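Local coordinates for protein soluble lytic murein transglycosylase (Pseudomonas aeruginosa, PDB 5OHU) that acts as a lytic transglycosylase in both exolytic and endolytic turnover of peptidoglycan, probably by cleaving the glycosidic bonds of its glycan strands, at residues Lys487-His492 and Tyr557-His562; Phe534-Ala539 and Ile551-Ala556. One frame throughout, in Å; residues are numbered along the deposited sequence.

Contact 1. Residues Lys487-His492 and Tyr557-His562; sequences KNRGLH and YLSQVH
Leu491 reaches from the turn after helix 479-488 to the flank of helix 547-564, and its two methyl branches go to different partners. One contact is a CH-pi interaction: CD2 sits over one face of the His562 imidazole, 4.0 Å from the ring centroid and 27° off the ring normal. It lies toward the ND1 side, 3.6 Å from His562 ND1. With CG anti to the backbone N (chi1 -179°), His562 swings its ring out from the helix and alongside the leucine, and the two side chains run past each other in opposite senses. Trp495 meets the same imidazole with its plane inclined by about 50°.

Apolar packing makes up most of the remainder. The CD1 branch of Leu491 lies against Leu558, 4.0 Å from Leu558 CG, while CD2 also approaches Ser559 CB. Next to it, Arg489 touches Ser559 through its methylenes, CB to CB at 3.8 Å. The arginine chain then bends at chi2 and chi3, which brings one face of its guanidinium, near the rim, over Asn488 CB.

Among polar groups, Ser559 OG looks back into its own helix and hydrogen-bonds Ala556 O; Arg489 CD lies 3.8 Å from this Ser559 OG as a packing neighbour.

Backbone bonds set the turn itself. Gly490 N bonds Lys487 O at 3.1 Å and Leu491 N bonds Ala486 O, with positive phi at Gly490. This is a Schellman motif, here closing a helix of the lysozyme-like SLT domain and delivering the following leucine to a neighbouring helix.

Contact 2. Residues Phe534-Ala539 and Ile551-Ala556; sequences FGIPLA and IRLGAA
Phe534, Ile536 and Leu538 pack against Arg552, Leu553 and Ala556 where the loop joining helix 524-534 to helix 547-564 in the lysozyme-like SLT domain folds back on the second of these helices. Apolar side chains make up most of the first shell. Ala556 CB stands nearly over the middle of the Phe534 ring, 3.6 Å from the centroid and 10° off its normal, a CH-pi contact in which the benzyl group is laid flat on the small residue. Ile536 fills the next position along the loop. Its CG2 meets Leu553 CD2 at 3.7 Å, and its longer arm, extended with chi2 at 171°, carries CD1 to 4.0 Å from Ala556 CB. Leu553 is divided between two loop residues: while CD2 serves Ile536, its other methyl, CD1, lies 3.9 Å from Leu538 CD1, the two leucines crossing at about a right angle.

Arg552 lies across Ile536, with CG2 over one face of its guanidinium. The same flat group meets the proline obliquely, Arg552 NH2 lying 3.9 Å from Pro537 CD.

Further out, the loop is tied to the helix it leaves. Gly535, with positive phi, turns the chain out of helix 524-534, and Ser531 OG hydrogen-bonds Ile536 O. Leu538 also touches Ala527, Lys528 and Ser531, wedging it between both helices, and Leu544 and Leu522 extend the apolar layer beyond Leu553. At the opposite end of the contact, the Phe534 ring also reaches the helix backbone, with CZ 3.6 Å from Ala556 O.

How the contacts relate
Contacts 1 and 2 have centres about 12 Å apart and share helix 547-564, on which 551-556 and 557-562 are consecutive segments. Along the chain the order is 487-492, 534-539, 551-556, 557-562, so the short-range contact 2 falls within the longer span bridged by contact 1. They meet directly: Arg489 CD packs on Ala556 CA at 3.7 Å, and Ser559 OG lies 3.9 Å from Phe534 CZ. The single helix is thus gripped by the turns that follow helix 479-488 and helix 524-534, bringing helices 479-488, 524-534 and 547-564 of the SLT domain together.

Contact 1. Residues Lys487-His492 and Tyr557-His562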
# COMPACT_ATOMS: atom_id res chain seq x y z
N LYS A 487 -27.06 3.35 18.18
CA LYS A 487 -28.47 3.20 18.53
C LYS A 487 -29.28 4.39 18.03
O LYS A 487 -30.32 4.21 17.39
CB LYS A 487 -28.61 3.05 20.05
CG LYS A 487 -30.06 2.90 20.49
CD LYS A 487 -30.19 2.35 21.90
CE LYS A 487 -31.58 2.60 22.43
NZ LYS A 487 -31.97 4.04 22.26
N ASN A 488 -28.81 5.61 18.32
CA ASN A 488 -29.47 6.83 17.83
C ASN A 488 -29.67 6.83 16.32
O ASN A 488 -30.72 7.26 15.83
CB ASN A 488 -28.66 8.07 18.22
CG ASN A 488 -28.71 8.35 19.71
OD1 ASN A 488 -29.38 7.66 20.48
ND2 ASN A 488 -27.96 9.36 20.13
N ARG A 489 -28.69 6.35 15.56
CA ARG A 489 -28.78 6.39 14.10
C ARG A 489 -29.33 5.09 13.51
O ARG A 489 -29.32 4.94 12.28
CB ARG A 489 -27.41 6.73 13.51
CG ARG A 489 -26.85 8.07 13.97
CD ARG A 489 -27.54 9.22 13.28
NE ARG A 489 -28.71 9.71 14.04
CZ ARG A 489 -28.67 10.40 15.18
NH1 ARG A 489 -27.52 10.72 15.75
NH2 ARG A 489 -29.81 10.77 15.75
N GLY A 490 -29.78 4.15 14.33
CA GLY A 490 -30.36 2.93 13.78
C GLY A 490 -29.39 1.98 13.10
O GLY A 490 -29.78 1.26 12.17
N LEU A 491 -28.14 1.93 13.56
CA LEU A 491 -27.13 1.08 12.97
C LEU A 491 -26.79 -0.09 13.88
O LEU A 491 -26.87 0.02 15.11
CB LEU A 491 -25.84 1.86 12.67
CG LEU A 491 -26.03 3.14 11.86
CD1 LEU A 491 -24.69 3.81 11.63
CD2 LEU A 491 -26.67 2.82 10.55
N HIS A 492 -26.42 -1.22 13.26
CA HIS A 492 -25.80 -2.30 14.03
C HIS A 492 -24.52 -1.75 14.64
O HIS A 492 -23.66 -1.24 13.92
CB HIS A 492 -25.48 -3.51 13.14
CG HIS A 492 -26.67 -4.14 12.47
ND1 HIS A 492 -26.58 -5.31 11.74
CD2 HIS A 492 -27.98 -3.77 12.42
CE1 HIS A 492 -27.77 -5.63 11.27
NE2 HIS A 492 -28.64 -4.71 11.66
N TYR A 557 -23.09 10.38 9.33
CA TYR A 557 -22.75 10.22 7.92
C TYR A 557 -22.89 8.76 7.48
O TYR A 557 -23.47 8.47 6.43
CB TYR A 557 -21.33 10.72 7.64
CG TYR A 557 -20.93 10.43 6.22
CD1 TYR A 557 -21.42 11.21 5.18
CD2 TYR A 557 -20.08 9.38 5.92
CE1 TYR A 557 -21.08 10.95 3.88
CE2 TYR A 557 -19.73 9.10 4.62
CZ TYR A 557 -20.23 9.89 3.60
OH TYR A 557 -19.90 9.63 2.30
N LEU A 558 -22.39 7.83 8.30
CA LEU A 558 -22.52 6.41 7.99
C LEU A 558 -23.98 6.00 7.83
O LEU A 558 -24.31 5.16 6.98
CB LEU A 558 -21.83 5.60 9.09
CG LEU A 558 -21.73 4.09 8.94
CD1 LEU A 558 -21.04 3.70 7.64
CD2 LEU A 558 -20.98 3.52 10.14
N SER A 559 -24.88 6.59 8.63
CA SER A 559 -26.28 6.22 8.50
C SER A 559 -26.89 6.76 7.21
O SER A 559 -27.82 6.15 6.67
CB SER A 559 -27.07 6.70 9.72
OG SER A 559 -27.33 8.09 9.63
N GLN A 560 -26.40 7.90 6.72
CA GLN A 560 -26.83 8.42 5.42
C GLN A 560 -26.43 7.48 4.28
O GLN A 560 -27.23 7.17 3.40
CB GLN A 560 -26.24 9.81 5.17
CG GLN A 560 -26.99 10.94 5.83
CD GLN A 560 -26.37 12.31 5.52
OE1 GLN A 560 -25.16 12.51 5.65
NE2 GLN A 560 -27.21 13.25 5.10
N VAL A 561 -25.17 7.06 4.26
CA VAL A 561 -24.76 6.12 3.23
C VAL A 561 -25.57 4.83 3.37
O VAL A 561 -26.00 4.23 2.38
CB VAL A 561 -23.24 5.87 3.31
CG1 VAL A 561 -22.82 4.98 2.21
CG2 VAL A 561 -22.49 7.19 3.19
N HIS A 562 -25.86 4.44 4.61
CA HIS A 562 -26.61 3.23 4.87
C HIS A 562 -28.02 3.30 4.28
O HIS A 562 -28.45 2.38 3.57
CB HIS A 562 -26.63 3.00 6.39
CG HIS A 562 -27.33 1.77 6.84
ND1 HIS A 562 -28.50 1.82 7.58
CD2 HIS A 562 -27.01 0.46 6.75
CE1 HIS A 562 -28.88 0.59 7.90
NE2 HIS A 562 -27.98 -0.25 7.41

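Contact 2. Residues Phe534-Ala539 and Ile551-Ala556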
# COMPACT_ATOMS: atom_id res chain seq x y z
N PHE A 534 -27.84 17.23 10.26
CA PHE A 534 -28.42 16.64 11.46
C PHE A 534 -28.62 17.63 12.60
O PHE A 534 -29.24 17.26 13.59
CB PHE A 534 -27.55 15.49 11.96
CG PHE A 534 -27.62 14.26 11.11
CD1 PHE A 534 -26.87 14.17 9.94
CD2 PHE A 534 -28.45 13.21 11.46
CE1 PHE A 534 -26.92 13.04 9.14
CE2 PHE A 534 -28.51 12.06 10.67
CZ PHE A 534 -27.74 11.97 9.51
N GLY A 535 -28.11 18.85 12.49
CA GLY A 535 -28.14 19.73 13.64
C GLY A 535 -27.17 19.33 14.73
O GLY A 535 -27.40 19.65 15.90
N ILE A 536 -26.09 18.65 14.39
CA ILE A 536 -25.05 18.25 15.35
C ILE A 536 -23.99 19.35 15.39
O ILE A 536 -23.37 19.61 14.34
CB ILE A 536 -24.44 16.90 14.98
CG1 ILE A 536 -25.50 15.80 15.02
CG2 ILE A 536 -23.27 16.57 15.90
CD1 ILE A 536 -25.00 14.49 14.46
N PRO A 537 -23.73 19.97 16.53
CA PRO A 537 -22.79 21.09 16.58
C PRO A 537 -21.36 20.67 16.24
O PRO A 537 -20.88 19.64 16.72
CB PRO A 537 -22.88 21.58 18.03
CG PRO A 537 -24.21 21.09 18.52
CD PRO A 537 -24.41 19.77 17.82
N LEU A 538 -20.70 21.49 15.43
CA LEU A 538 -19.30 21.28 15.06
C LEU A 538 -18.61 22.64 15.07
O LEU A 538 -18.80 23.44 14.15
CB LEU A 538 -19.18 20.63 13.68
CG LEU A 538 -17.75 20.52 13.16
CD1 LEU A 538 -16.92 19.71 14.13
CD2 LEU A 538 -17.72 19.90 11.75
N ALA A 539 -17.79 22.89 16.10
CA ALA A 539 -17.16 24.21 16.25
C ALA A 539 -16.15 24.49 15.15
O ALA A 539 -16.12 25.59 14.59
CB ALA A 539 -16.50 24.32 17.62
N ILE A 551 -17.16 10.48 16.41
CA ILE A 551 -18.12 9.37 16.38
C ILE A 551 -19.52 9.88 16.08
O ILE A 551 -20.28 9.25 15.34
CB ILE A 551 -18.06 8.60 17.70
CG1 ILE A 551 -16.69 7.94 17.85
CG2 ILE A 551 -19.21 7.57 17.76
CD1 ILE A 551 -16.48 7.31 19.23
N ARG A 552 -19.89 11.03 16.65
CA ARG A 552 -21.24 11.55 16.43
C ARG A 552 -21.46 11.92 14.97
O ARG A 552 -22.48 11.56 14.38
CB ARG A 552 -21.49 12.76 17.33
CG ARG A 552 -21.72 12.39 18.78
CD ARG A 552 -21.67 13.62 19.65
NE ARG A 552 -22.85 14.45 19.48
CZ ARG A 552 -22.96 15.69 19.95
NH1 ARG A 552 -21.95 16.24 20.61
NH2 ARG A 552 -24.08 16.37 19.75
N LEU A 553 -20.50 12.64 14.38
CA LEU A 553 -20.60 12.96 12.96
C LEU A 553 -20.37 11.74 12.08
O LEU A 553 -21.04 11.59 11.06
CB LEU A 553 -19.61 14.07 12.59
CG LEU A 553 -19.92 15.35 13.37
CD1 LEU A 553 -18.82 16.43 13.24
CD2 LEU A 553 -21.25 15.88 12.88
N GLY A 554 -19.44 10.87 12.46
CA GLY A 554 -19.19 9.69 11.65
C GLY A 554 -20.38 8.74 11.63
O GLY A 554 -20.71 8.16 10.59
N ALA A 555 -21.03 8.54 12.78
CA ALA A 555 -22.21 7.68 12.83
C ALA A 555 -23.33 8.25 11.99
O ALA A 555 -24.02 7.51 11.28
CB ALA A 555 -22.69 7.51 14.28
N ALA A 556 -23.54 9.57 12.07
CA ALA A 556 -24.58 10.21 11.26
C ALA A 556 -24.30 10.03 9.77
O ALA A 556 -25.16 9.58 9.02
CB ALA A 556 -24.69 11.69 11.63